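Local coordinates for D-isomer specific 2-hydroxyacid dehydrogenase family protein (Aeromonas salmonicida subsp. salmonicida, PDB 3HG7) that probably works as an NAD-dependent oxidoreductase of the D-isomer specific 2-hydroxyacid dehydrogenase family, at residues Arg6-Leu11 with Arg20-Ala25; Ala48-Ala53 with Arg295-Phe300; Ser104-Gly109 with Phe227-Gly232; Gln153-Thr158 with Val197-Leu202. The protein carries 1 engineered substitution. One frame throughout, in Å; residues are numbered along the deposited sequence. Where two conformers were deposited one is given.

Contact 1: residues Arg6-Leu11 with Arg20-Ala25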
loop_
_atom_site.group_PDB
_atom_site.type_symbol
_atom_site.label_atom_id
_atom_site.label_comp_id
_atom_site.label_asym_id
_atom_site.label_seq_id
_atom_site.Cartn_x
_atom_site.Cartn_y
_atom_site.Cartn_z
ATOM N N ARG A 6 -17.261 6.990 27.146
ATOM C CA ARG A 6 -16.541 7.558 26.012
ATOM C C ARG A 6 -17.417 7.497 24.777
ATOM O O ARG A 6 -18.353 6.694 24.708
ATOM C CB ARG A 6 -15.218 6.835 25.726
ATOM C CG ARG A 6 -14.112 7.122 26.765
ATOM C CD ARG A 6 -12.830 6.424 26.357
ATOM N NE ARG A 6 -11.777 6.516 27.380
ATOM C CZ ARG A 6 -11.583 5.630 28.351
ATOM N NH1 ARG A 6 -10.557 5.768 29.184
ATOM N NH2 ARG A 6 -12.401 4.597 28.494
ATOM N N THR A 7 -17.083 8.343 23.808
ATOM C CA THR A 7 -17.775 8.401 22.515
ATOM C C THR A 7 -16.793 8.114 21.387
ATOM O O THR A 7 -15.722 8.699 21.357
ATOM C CB THR A 7 -18.394 9.786 22.319
ATOM O OG1 THR A 7 -19.443 9.978 23.291
ATOM C CG2 THR A 7 -19.022 9.927 20.890
ATOM N N LEU A 8 -17.165 7.189 20.512
ATOM C CA LEU A 8 -16.430 6.890 19.284
ATOM C C LEU A 8 -17.230 7.519 18.141
ATOM O O LEU A 8 -18.447 7.347 18.080
ATOM C CB LEU A 8 -16.375 5.389 19.048
ATOM C CG LEU A 8 -15.983 4.902 17.633
ATOM C CD1 LEU A 8 -14.554 5.345 17.256
ATOM C CD2 LEU A 8 -16.096 3.389 17.580
ATOM N N LEU A 9 -16.548 8.234 17.251
ATOM C CA LEU A 9 -17.200 8.709 16.022
ATOM C C LEU A 9 -16.638 7.950 14.823
ATOM O O LEU A 9 -15.426 7.909 14.666
ATOM C CB LEU A 9 -17.007 10.220 15.826
ATOM C CG LEU A 9 -17.625 10.821 14.530
ATOM C CD1 LEU A 9 -19.141 10.640 14.516
ATOM C CD2 LEU A 9 -17.310 12.334 14.460
ATOM N N LEU A 10 -17.535 7.412 13.969
ATOM C CA LEU A 10 -17.159 6.688 12.747
ATOM C C LEU A 10 -17.303 7.657 11.582
ATOM O O LEU A 10 -18.377 8.215 11.389
ATOM C CB LEU A 10 -18.107 5.503 12.525
ATOM C CG LEU A 10 -18.050 4.447 13.642
ATOM C CD1 LEU A 10 -19.063 3.388 13.372
ATOM C CD2 LEU A 10 -16.644 3.830 13.651
ATOM N N LEU A 11 -16.197 7.900 10.887
ATOM C CA LEU A 11 -16.131 8.834 9.765
ATOM C C LEU A 11 -15.381 8.119 8.607
ATOM O O LEU A 11 -14.291 8.557 8.139
ATOM C CB LEU A 11 -15.413 10.093 10.207
ATOM C CG LEU A 11 -15.190 11.251 9.254
ATOM C CD1 LEU A 11 -16.520 11.799 8.780
ATOM C CD2 LEU A 11 -14.417 12.320 10.012
ATOM N N ARG A 20 -21.950 -2.012 12.289
ATOM C CA ARG A 20 -22.436 -3.373 12.504
ATOM C C ARG A 20 -21.408 -4.164 13.305
ATOM O O ARG A 20 -21.752 -4.774 14.307
ATOM C CB ARG A 20 -22.731 -4.079 11.174
ATOM C CG ARG A 20 -22.978 -5.581 11.289
ATOM C CD ARG A 20 -23.649 -6.152 10.046
ATOM N NE ARG A 20 -22.835 -6.007 8.848
ATOM C CZ ARG A 20 -21.695 -6.651 8.627
ATOM N NH1 ARG A 20 -21.197 -7.475 9.539
ATOM N NH2 ARG A 20 -21.045 -6.454 7.491
ATOM N N LEU A 21 -20.155 -4.131 12.878
ATOM C CA LEU A 21 -19.103 -4.923 13.523
ATOM C C LEU A 21 -18.844 -4.510 14.967
ATOM O O LEU A 21 -18.717 -5.361 15.878
ATOM C CB LEU A 21 -17.815 -4.803 12.724
ATOM C CG LEU A 21 -17.701 -5.593 11.417
ATOM C CD1 LEU A 21 -16.559 -5.066 10.604
ATOM C CD2 LEU A 21 -17.528 -7.093 11.766
ATOM N N LEU A 22 -18.753 -3.204 15.166
ATOM C CA LEU A 22 -18.531 -2.637 16.502
ATOM C C LEU A 22 -19.697 -2.815 17.474
ATOM O O LEU A 22 -19.481 -2.953 18.683
ATOM C CB LEU A 22 -18.130 -1.166 16.385
ATOM C CG LEU A 22 -16.640 -0.817 16.463
ATOM C CD1 LEU A 22 -15.655 -1.975 16.144
ATOM C CD2 LEU A 22 -16.329 0.393 15.616
ATOM N N LYS A 23 -20.924 -2.800 16.952
ATOM C CA LYS A 23 -22.112 -3.088 17.758
ATOM C C LYS A 23 -22.160 -4.569 18.154
ATOM O O LYS A 23 -22.713 -4.919 19.200
ATOM C CB LYS A 23 -23.397 -2.709 17.015
ATOM C CG LYS A 23 -23.820 -1.256 17.184
ATOM C CD LYS A 23 -25.089 -0.994 16.366
ATOM C CE LYS A 23 -25.596 0.427 16.534
ATOM N NZ LYS A 23 -26.888 0.613 15.806
ATOM N N ALA A 24 -21.568 -5.425 17.320
ATOM C CA ALA A 24 -21.504 -6.855 17.612
ATOM C C ALA A 24 -20.470 -7.132 18.710
ATOM O O ALA A 24 -20.635 -8.068 19.504
ATOM C CB ALA A 24 -21.182 -7.647 16.363
ATOM N N ALA A 25 -19.430 -6.292 18.766
ATOM C CA ALA A 25 -18.310 -6.466 19.701
ATOM C C ALA A 25 -18.676 -6.173 21.156
ATOM O O ALA A 25 -17.918 -6.530 22.068
ATOM C CB ALA A 25 -17.141 -5.600 19.278
#
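Leu8 and Leu22 meet through their CD2 methyls, 3.6 Å apart, where the helix of a beta-alpha-beta unit lies over its first strand. The unit runs from strand 6-11 through helix 15-24 to strand 30-34 and belongs to the parallel five-stranded, flavodoxin-like sheet that makes up one domain of these dehydrogenases. Leu10 adds a second methyl from the same face of the strand: its CD2 lies 4.0 Å from CD2 of Leu22. A single branch of the helix residue is therefore touched by two leucines set two positions apart. The two strand side chains reach it by different routes. In Leu8, CG stands opposite the backbone N (chi1 164°), and its side chain crosses that of Leu22 at about a right angle; in Leu10, CG is turned opposite the carbonyl carbon instead (chi1 -63°), and the approach is oblique. The contact is wholly apolar and buried, but narrow, burying 89 Å² in all, both sides summed.

Outside the two segments, Leu22 also touches Ile32 of the next strand and Met52 of strand 50-53, so the helix residue faces three strands at once. Leu8 reaches Ile50 and, on helix 286-301, Phe293. In the second shell, the strand itself is held from both sides by backbone bonds, Leu8 pairing with Arg31 and Leu33, and Thr7 with Ile50. At its start, the backbone N of Thr7 is hydrogen-bonded to ND1 of His49, while Thr7 OG1 is hydrogen-bonded to NH2 of Arg31.

Contact 2: residues Ala48-Ala53 with Arg295-Phe300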
loop_
_atom_site.group_PDB
_atom_site.type_symbol
_atom_site.label_atom_id
_atom_site.label_comp_id
_atom_site.label_asym_id
_atom_site.label_seq_id
_atom_site.Cartn_x
_atom_site.Cartn_y
_atom_site.Cartn_z
ATOM N N ALA A 48 -16.228 13.511 20.353
ATOM C CA ALA A 48 -15.578 12.194 20.203
ATOM C C ALA A 48 -14.283 12.116 20.991
ATOM O O ALA A 48 -13.345 12.903 20.761
ATOM C CB ALA A 48 -15.304 11.920 18.741
ATOM N N HIS A 49 -14.231 11.172 21.921
ATOM C CA HIS A 49 -12.949 10.778 22.500
ATOM C C HIS A 49 -12.124 9.887 21.580
ATOM O O HIS A 49 -10.904 9.944 21.621
ATOM C CB HIS A 49 -13.158 10.085 23.838
ATOM C CG HIS A 49 -14.064 10.844 24.742
ATOM N ND1 HIS A 49 -15.419 10.599 24.788
ATOM C CD2 HIS A 49 -13.837 11.884 25.583
ATOM C CE1 HIS A 49 -15.983 11.433 25.653
ATOM N NE2 HIS A 49 -15.050 12.231 26.136
ATOM N N ILE A 50 -12.796 9.085 20.760
ATOM C CA ILE A 50 -12.109 8.145 19.866
ATOM C C ILE A 50 -12.641 8.407 18.488
ATOM O O ILE A 50 -13.826 8.641 18.338
ATOM C CB ILE A 50 -12.402 6.663 20.252
ATOM C CG1 ILE A 50 -12.000 6.436 21.731
ATOM C CG2 ILE A 50 -11.562 5.694 19.367
ATOM C CD1 ILE A 50 -12.260 5.030 22.206
ATOM N N LEU A 51 -11.780 8.351 17.477
ATOM C CA LEU A 51 -12.254 8.509 16.098
ATOM C C LEU A 51 -11.738 7.330 15.242
ATOM O O LEU A 51 -10.566 6.930 15.356
ATOM C CB LEU A 51 -11.705 9.824 15.545
ATOM C CG LEU A 51 -12.103 10.188 14.112
ATOM C CD1 LEU A 51 -13.587 10.552 14.054
ATOM C CD2 LEU A 51 -11.236 11.353 13.633
ATOM N N MET A 52 -12.598 6.766 14.392
ATOM C CA MET A 52 -12.097 5.830 13.360
ATOM C C MET A 52 -12.537 6.375 12.003
ATOM O O MET A 52 -13.739 6.583 11.796
ATOM C CB MET A 52 -12.645 4.423 13.556
ATOM C CG MET A 52 -12.150 3.429 12.448
ATOM S SD MET A 52 -11.702 1.710 12.907
ATOM C CE MET A 52 -13.308 1.212 13.475
ATOM N N ALA A 53 -11.577 6.627 11.120
ATOM C CA ALA A 53 -11.846 7.419 9.898
ATOM C C ALA A 53 -10.758 7.238 8.887
ATOM O O ALA A 53 -9.665 6.775 9.215
ATOM C CB ALA A 53 -11.920 8.910 10.242
ATOM N N ARG A 295 -8.772 -4.625 19.447
ATOM C CA ARG A 295 -7.578 -4.998 20.233
ATOM C C ARG A 295 -6.911 -3.734 20.796
ATOM O O ARG A 295 -6.522 -3.695 21.956
ATOM C CB ARG A 295 -6.578 -5.871 19.427
ATOM C CG ARG A 295 -7.054 -7.293 19.108
ATOM C CD ARG A 295 -5.931 -8.177 18.487
ATOM N NE ARG A 295 -5.009 -7.399 17.654
ATOM C CZ ARG A 295 -4.917 -7.485 16.327
ATOM N NH1 ARG A 295 -4.052 -6.712 15.674
ATOM N NH2 ARG A 295 -5.686 -8.333 15.653
ATOM N N ASN A 296 -6.807 -2.694 19.967
ATOM C CA ASN A 296 -6.267 -1.412 20.410
ATOM C C ASN A 296 -7.154 -0.738 21.449
ATOM O O ASN A 296 -6.656 -0.091 22.364
ATOM C CB ASN A 296 -6.023 -0.477 19.218
ATOM C CG ASN A 296 -4.565 -0.501 18.728
ATOM O OD1 ASN A 296 -3.645 -0.958 19.430
ATOM N ND2 ASN A 296 -4.351 0.035 17.534
ATOM N N TYR A 297 -8.466 -0.909 21.324
ATOM C CA TYR A 297 -9.402 -0.336 22.298
ATOM C C TYR A 297 -9.164 -0.916 23.697
ATOM O O TYR A 297 -9.081 -0.177 24.684
ATOM C CB TYR A 297 -10.855 -0.547 21.851
ATOM C CG TYR A 297 -11.861 -0.011 22.841
ATOM C CD1 TYR A 297 -12.173 1.340 22.876
ATOM C CD2 TYR A 297 -12.522 -0.864 23.719
ATOM C CE1 TYR A 297 -13.097 1.828 23.787
ATOM C CE2 TYR A 297 -13.440 -0.397 24.625
ATOM C CZ TYR A 297 -13.722 0.953 24.669
ATOM O OH TYR A 297 -14.640 1.449 25.572
ATOM N N ILE A 298 -9.036 -2.237 23.774
ATOM C CA ILE A 298 -8.679 -2.898 25.054
ATOM C C ILE A 298 -7.394 -2.349 25.689
ATOM O O ILE A 298 -7.361 -2.118 26.899
ATOM C CB ILE A 298 -8.562 -4.434 24.916
ATOM C CG1 ILE A 298 -9.832 -5.058 24.333
ATOM C CG2 ILE A 298 -8.185 -5.082 26.279
ATOM C CD1 ILE A 298 -11.122 -4.692 25.024
ATOM N N ARG A 299 -6.350 -2.138 24.889
ATOM C CA ARG A 299 -5.104 -1.537 25.398
ATOM C C ARG A 299 -5.355 -0.090 25.826
ATOM O O ARG A 299 -4.980 0.340 26.924
ATOM C CB ARG A 299 -4.000 -1.587 24.327
ATOM C CG ARG A 299 -3.470 -2.987 23.937
ATOM C CD ARG A 299 -2.983 -2.940 22.493
ATOM N NE ARG A 299 -2.456 -4.218 22.003
ATOM C CZ ARG A 299 -2.502 -4.623 20.734
ATOM N NH1 ARG A 299 -3.064 -3.867 19.786
ATOM N NH2 ARG A 299 -1.993 -5.805 20.400
ATOM N N PHE A 300 -6.056 0.657 24.979
ATOM C CA PHE A 300 -6.343 2.064 25.264
ATOM C C PHE A 300 -7.045 2.341 26.609
ATOM O O PHE A 300 -6.636 3.238 27.366
ATOM C CB PHE A 300 -7.184 2.653 24.098
ATOM C CG PHE A 300 -7.617 4.063 24.320
ATOM C CD1 PHE A 300 -6.710 5.111 24.234
ATOM C CD2 PHE A 300 -8.950 4.361 24.583
ATOM C CE1 PHE A 300 -7.125 6.449 24.451
ATOM C CE2 PHE A 300 -9.368 5.686 24.791
ATOM C CZ PHE A 300 -8.441 6.735 24.715
#
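Close to Tyr297 and Phe300, the two helix residues that meet the strand, OD1 of Asn296 is gripped twice, by NH1 of Arg299 one turn on and by the backbone N of Asp307. The arginine bond, 3.0 Å from NH1 to OD1, is somewhat bent, and its donor stands above the carbonyl plane of the amide rather than on a lone pair. ND2 of the same amide is hydrogen-bonded to OE1 of Gln72 on strand 70-73, so both ends of the buried group are engaged, which is consistent with the modelled orientation of the amide.

Across the contact, the close approaches all come from one branch of Ile50. CD1 comes to the edge of the Tyr297 ring, in its plane, 3.7 Å from CE1. The same methyl lies 3.9 Å from CE2 of Phe300, and CG1 follows at 4.1 Å from that CE2. With CG1 turned opposite the carbonyl carbon and chi2 extended at 179°, the branch is carried out to both rings. Helix 286-301, close to the end of the chain, thus returns after the NAD-binding domain to cover the flavodoxin-like sheet near the N-terminus, a chain path characteristic of this dehydrogenase family. Phe293, from an earlier turn of the helix, also touches Ile50. The Phe300 ring meets that of Trp70 with their planes at about 40°, and Tyr297 OH makes a weak hydrogen bond to the carbonyl oxygen of Pro28.

Contact 3: residues Ser104-Gly109 with Phe227-Gly232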
loop_
_atom_site.group_PDB
_atom_site.type_symbol
_atom_site.label_atom_id
_atom_site.label_comp_id
_atom_site.label_asym_id
_atom_site.label_seq_id
_atom_site.Cartn_x
_atom_site.Cartn_y
_atom_site.Cartn_z
ATOM N N SER A 104 0.316 -10.125 -2.266
ATOM C CA SER A 104 0.695 -11.314 -3.096
ATOM C C SER A 104 -0.283 -11.550 -4.274
ATOM O O SER A 104 0.133 -11.832 -5.405
ATOM C CB SER A 104 0.755 -12.557 -2.232
ATOM O OG SER A 104 1.998 -12.605 -1.564
ATOM N N GLU A 105 -1.580 -11.452 -3.992
ATOM C CA GLU A 105 -2.623 -11.618 -5.010
ATOM C C GLU A 105 -2.511 -10.584 -6.131
ATOM O O GLU A 105 -2.642 -10.908 -7.301
ATOM C CB GLU A 105 -4.003 -11.546 -4.357
ATOM C CG GLU A 105 -4.302 -12.688 -3.371
ATOM C CD GLU A 105 -5.610 -12.457 -2.620
ATOM O OE1 GLU A 105 -6.301 -11.448 -2.914
ATOM O OE2 GLU A 105 -5.964 -13.287 -1.751
ATOM N N TYR A 106 -2.282 -9.331 -5.752
ATOM C CA TYR A 106 -2.178 -8.240 -6.715
ATOM C C TYR A 106 -0.935 -8.418 -7.567
ATOM O O TYR A 106 -0.988 -8.335 -8.812
ATOM C CB TYR A 106 -2.085 -6.895 -5.965
ATOM C CG TYR A 106 -1.821 -5.718 -6.867
ATOM C CD1 TYR A 106 -2.880 -4.998 -7.419
ATOM C CD2 TYR A 106 -0.508 -5.296 -7.117
ATOM C CE1 TYR A 106 -2.650 -3.903 -8.224
ATOM C CE2 TYR A 106 -0.246 -4.215 -7.928
ATOM C CZ TYR A 106 -1.326 -3.532 -8.477
ATOM O OH TYR A 106 -1.113 -2.466 -9.271
ATOM N N VAL A 107 0.184 -8.678 -6.905
ATOM C CA VAL A 107 1.452 -8.714 -7.591
ATOM C C VAL A 107 1.445 -9.925 -8.534
ATOM O O VAL A 107 1.756 -9.773 -9.703
ATOM C CB VAL A 107 2.645 -8.800 -6.600
ATOM C CG1 VAL A 107 3.942 -9.229 -7.323
ATOM C CG2 VAL A 107 2.844 -7.417 -5.890
ATOM N N PHE A 108 1.049 -11.094 -8.024
ATOM C CA PHE A 108 1.109 -12.310 -8.872
ATOM C C PHE A 108 -0.037 -12.382 -9.900
ATOM O O PHE A 108 0.140 -12.945 -10.955
ATOM C CB PHE A 108 1.257 -13.569 -8.024
ATOM C CG PHE A 108 2.654 -13.780 -7.537
ATOM C CD1 PHE A 108 3.490 -14.685 -8.181
ATOM C CD2 PHE A 108 3.151 -13.049 -6.476
ATOM C CE1 PHE A 108 4.819 -14.862 -7.749
ATOM C CE2 PHE A 108 4.458 -13.216 -6.025
ATOM C CZ PHE A 108 5.295 -14.135 -6.674
ATOM N N GLY A 109 -1.205 -11.799 -9.610
ATOM C CA GLY A 109 -2.243 -11.675 -10.626
ATOM C C GLY A 109 -1.729 -10.839 -11.798
ATOM O O GLY A 109 -1.846 -11.232 -12.968
ATOM N N PHE A 227 7.108 -3.353 -10.245
ATOM C CA PHE A 227 5.888 -2.962 -9.502
ATOM C C PHE A 227 6.221 -1.880 -8.499
ATOM O O PHE A 227 7.197 -2.013 -7.736
ATOM C CB PHE A 227 5.344 -4.124 -8.673
ATOM C CG PHE A 227 4.702 -5.221 -9.481
ATOM C CD1 PHE A 227 3.331 -5.382 -9.461
ATOM C CD2 PHE A 227 5.479 -6.125 -10.211
ATOM C CE1 PHE A 227 2.717 -6.405 -10.208
ATOM C CE2 PHE A 227 4.892 -7.144 -10.951
ATOM C CZ PHE A 227 3.504 -7.294 -10.935
ATOM N N ASN A 228 5.375 -0.856 -8.433
ATOM C CA ASN A 228 5.447 0.052 -7.307
ATOM C C ASN A 228 4.135 0.103 -6.576
ATOM O O ASN A 228 3.137 0.594 -7.112
ATOM C CB ASN A 228 5.834 1.462 -7.703
ATOM C CG ASN A 228 6.115 2.351 -6.460
ATOM O OD1 ASN A 228 6.323 1.845 -5.349
ATOM N ND2 ASN A 228 6.101 3.652 -6.650
ATOM N N VAL A 229 4.154 -0.415 -5.356
ATOM C CA VAL A 229 2.966 -0.442 -4.518
ATOM C C VAL A 229 3.210 0.246 -3.156
ATOM O O VAL A 229 2.361 0.173 -2.268
ATOM C CB VAL A 229 2.542 -1.878 -4.277
ATOM C CG1 VAL A 229 2.077 -2.536 -5.584
ATOM C CG2 VAL A 229 3.726 -2.653 -3.725
ATOM N N GLY A 230 4.375 0.881 -2.991
ATOM C CA GLY A 230 4.692 1.643 -1.774
ATOM C C GLY A 230 4.140 3.059 -1.815
ATOM O O GLY A 230 3.001 3.294 -1.422
ATOM N N ARG A 231 4.942 4.013 -2.282
ATOM C CA ARG A 231 4.451 5.384 -2.489
ATOM C C ARG A 231 4.965 5.885 -3.822
ATOM O O ARG A 231 6.047 5.489 -4.252
ATOM C CB ARG A 231 4.900 6.341 -1.366
ATOM C CG ARG A 231 4.825 5.798 0.075
ATOM C CD ARG A 231 3.392 5.734 0.647
ATOM N NE ARG A 231 2.648 6.990 0.514
ATOM C CZ ARG A 231 2.837 8.079 1.263
ATOM N NH1 ARG A 231 3.768 8.104 2.218
ATOM N NH2 ARG A 231 2.093 9.162 1.052
ATOM N N GLY A 232 4.209 6.771 -4.463
ATOM C CA GLY A 232 4.603 7.331 -5.748
ATOM C C GLY A 232 6.044 7.809 -5.771
ATOM O O GLY A 232 6.704 7.783 -6.811
#
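Phe227 turns one ring face to Val107, whose CG1 methyl sits 4.1 Å from the ring centroid and only 11° off the normal, a CH-pi contact over the face. The other methyl, CG2, lies 4.1 Å from CD1 of the same ring. At its far end the ring also presses on the helix backbone, with CZ 3.3 Å from the carbonyl oxygen of Val107. The ring edge is met from another quarter by Tyr106, whose CE2 comes to 4.1 Å from CD1 of Phe227. That same CE2 packs 3.7 Å from CG1 of Val229, so the tyrosine bridges the last part of the strand and the first residue of the loop. A chi1 of 174°, placing CG opposite the backbone N, carries the Tyr106 ring toward them, and its OH is hydrogen-bonded to OG1 of Thr277.

Past the strand, Asn228 shapes the turn from within. OD1 accepts from the backbone N of Gly230, an Asx turn, while ND2 donates to the carbonyl oxygen of Arg231 at 3.0 Å with an N-H...O angle of 164°. Both ends of the amide are thereby used, which ties the loop together. NH1 of Arg231 forms a salt bridge with OD1 of Asp79. Phe227 also touches Val197, Val199 and Val253 on the neighbouring strands. Helix 100-115 thus leads from the first domain and packs on the Rossmann-type sheet, as in D-isomer specific 2-hydroxyacid dehydrogenases.

Contact 4: residues Gln153-Thr158 with Val197-Leu202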
loop_
_atom_site.group_PDB
_atom_site.type_symbol
_atom_site.label_atom_id
_atom_site.label_comp_id
_atom_site.label_asym_id
_atom_site.label_seq_id
_atom_site.Cartn_x
_atom_site.Cartn_y
_atom_site.Cartn_z
ATOM N N GLN A 153 7.675 -9.924 2.983
ATOM C CA GLN A 153 7.734 -11.343 3.338
ATOM C C GLN A 153 6.630 -12.170 2.679
ATOM O O GLN A 153 6.893 -13.248 2.163
ATOM C CB GLN A 153 7.700 -11.549 4.848
ATOM C CG GLN A 153 8.996 -11.219 5.557
ATOM C CD GLN A 153 8.780 -11.053 7.045
ATOM O OE1 GLN A 153 8.327 -11.981 7.725
ATOM N NE2 GLN A 153 9.071 -9.856 7.561
ATOM N N HIS A 154 5.393 -11.679 2.674
ATOM C CA HIS A 154 4.345 -12.513 2.067
ATOM C C HIS A 154 4.570 -12.706 0.554
ATOM O O HIS A 154 4.459 -13.837 0.035
ATOM C CB HIS A 154 2.932 -12.019 2.374
ATOM C CG HIS A 154 1.895 -13.095 2.258
ATOM N ND1 HIS A 154 1.396 -13.518 1.044
ATOM C CD2 HIS A 154 1.275 -13.845 3.202
ATOM C CE1 HIS A 154 0.511 -14.479 1.246
ATOM N NE2 HIS A 154 0.422 -14.700 2.548
ATOM N N ILE A 155 4.949 -11.622 -0.124
ATOM C CA ILE A 155 5.224 -11.675 -1.567
ATOM C C ILE A 155 6.401 -12.598 -1.798
ATOM O O ILE A 155 6.495 -13.277 -2.843
ATOM C CB ILE A 155 5.548 -10.271 -2.134
ATOM C CG1 ILE A 155 4.345 -9.317 -1.969
ATOM C CG2 ILE A 155 5.904 -10.331 -3.612
ATOM C CD1 ILE A 155 4.744 -7.890 -2.071
ATOM N N ALA A 156 7.314 -12.622 -0.833
ATOM C CA ALA A 156 8.465 -13.534 -0.876
ATOM C C ALA A 156 8.050 -15.005 -0.835
ATOM O O ALA A 156 8.478 -15.809 -1.701
ATOM C CB ALA A 156 9.433 -13.205 0.241
ATOM N N HIS A 157 7.218 -15.374 0.140
ATOM C CA HIS A 157 6.741 -16.764 0.220
ATOM C C HIS A 157 6.006 -17.192 -1.049
ATOM O O HIS A 157 6.132 -18.342 -1.491
ATOM C CB HIS A 157 5.855 -16.980 1.444
ATOM C CG HIS A 157 6.626 -17.061 2.729
ATOM N ND1 HIS A 157 6.860 -15.962 3.529
ATOM C CD2 HIS A 157 7.263 -18.101 3.323
ATOM C CE1 HIS A 157 7.574 -16.329 4.582
ATOM N NE2 HIS A 157 7.833 -17.620 4.478
ATOM N N THR A 158 5.222 -16.272 -1.623
ATOM C CA THR A 158 4.527 -16.563 -2.876
ATOM C C THR A 158 5.497 -16.771 -4.033
ATOM O O THR A 158 5.317 -17.699 -4.815
ATOM C CB THR A 158 3.464 -15.502 -3.219
ATOM O OG1 THR A 158 2.717 -15.208 -2.035
ATOM C CG2 THR A 158 2.517 -16.019 -4.325
ATOM N N VAL A 197 11.690 -9.683 -12.028
ATOM C CA VAL A 197 10.551 -8.957 -11.488
ATOM C C VAL A 197 11.092 -8.170 -10.302
ATOM O O VAL A 197 11.871 -8.709 -9.497
ATOM C CB VAL A 197 9.431 -9.907 -11.010
ATOM C CG1 VAL A 197 8.201 -9.103 -10.579
ATOM C CG2 VAL A 197 9.018 -10.882 -12.125
ATOM N N ILE A 198 10.693 -6.906 -10.207
ATOM C CA ILE A 198 11.083 -6.037 -9.101
ATOM C C ILE A 198 9.829 -5.518 -8.420
ATOM O O ILE A 198 8.917 -5.013 -9.092
ATOM C CB ILE A 198 11.913 -4.825 -9.580
ATOM C CG1 ILE A 198 13.102 -5.265 -10.437
ATOM C CG2 ILE A 198 12.454 -4.046 -8.378
ATOM C CD1 ILE A 198 13.505 -4.238 -11.466
ATOM N N VAL A 199 9.771 -5.654 -7.093
ATOM C CA VAL A 199 8.620 -5.151 -6.341
ATOM C C VAL A 199 9.112 -4.125 -5.319
ATOM O O VAL A 199 9.780 -4.481 -4.347
ATOM C CB VAL A 199 7.788 -6.294 -5.673
ATOM C CG1 VAL A 199 6.613 -5.720 -4.885
ATOM C CG2 VAL A 199 7.194 -7.215 -6.738
ATOM N N SER A 200 8.804 -2.860 -5.577
ATOM C CA SER A 200 9.070 -1.768 -4.639
ATOM C C SER A 200 7.923 -1.540 -3.640
ATOM O O SER A 200 6.795 -1.201 -4.013
ATOM C CB SER A 200 9.388 -0.484 -5.409
ATOM O OG SER A 200 9.874 0.521 -4.533
ATOM N N VAL A 201 8.202 -1.776 -2.365
ATOM C CA VAL A 201 7.205 -1.593 -1.329
ATOM C C VAL A 201 7.843 -0.750 -0.229
ATOM O O VAL A 201 7.797 -1.117 0.941
ATOM C CB VAL A 201 6.747 -2.917 -0.669
ATOM C CG1 VAL A 201 5.267 -2.803 -0.245
ATOM C CG2 VAL A 201 6.977 -4.120 -1.548
ATOM N N LEU A 202 8.464 0.361 -0.609
ATOM C CA LEU A 202 9.301 1.096 0.344
ATOM C C LEU A 202 8.540 2.216 1.031
ATOM O O LEU A 202 7.723 2.888 0.388
ATOM C CB LEU A 202 10.512 1.698 -0.354
ATOM C CG LEU A 202 11.682 0.801 -0.737
ATOM C CD1 LEU A 202 12.546 1.592 -1.677
ATOM C CD2 LEU A 202 12.495 0.306 0.468
#
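In the NAD-binding domain, helix 150-161, whose first turn holds the last glycine of a probable GxGxxG pattern (Gly147, Gly149, Gly152), points Ile155 toward strand 197-200 of the Rossmann-type sheet. Ile155 and Val199 reach toward each other tip to tip, CD1 of the isoleucine lying 4.0 Å from CG1 of the valine. The same CD1 has a looser neighbour in Val201, whose CG2 is 4.4 Å away. The isoleucine reaches this far because CG1 is set opposite the carbonyl carbon and CD1 continues in a nearly extended line, chi2 161°. On the way it also touches Leu143 and Ile145 of strand 142-146, so one side chain covers two adjacent strands.

The polar work is done on the helix itself. The carbonyl oxygen of Gln153 accepts from the backbone N of His157, the ordinary helical bond, and also from ND1 of that histidine at 3.0 Å. The second donor stands 53° out of the carbonyl plane, and its N-H...O angle of 144° makes the bond a bent one. On another side, His154 ND1 and Thr158 OG1 are both hydrogen-bonded to OG of Ser104, which couples this helix to helix 100-115. Val201, just past the strand, is about 6 Å from a bound glycerol, probably left from crystallisation. The whole is consistent with the dinucleotide-binding Rossmann fold, in which a glycine-rich turn leads into a helix packed on the central strands.

How the contacts relate
Two domains are sampled here, each by a pair of neighbouring contacts. Contacts 1 and 2 share the five-stranded sheet, where adjacent strands 6-11 and 50-53 are joined by backbone bonds such as Leu9 N to Ile50 O at 3.0 Å. Contacts 3 and 4 share the seven-stranded sheet in the same manner, with their centres about 8 Å apart. Between contacts 2 and 4 the nearest atoms are about 15 Å apart. Contact 1 is wholly buried, while contacts 2, 3 and 4 each include one partly exposed residue. The chemistry shifts too: contacts 1 and 4 are aliphatic throughout, whereas 2 and 3 bring in aromatic rings. Contact 2 also spans by far the longest stretch of chain, and contact 3 covers the largest area.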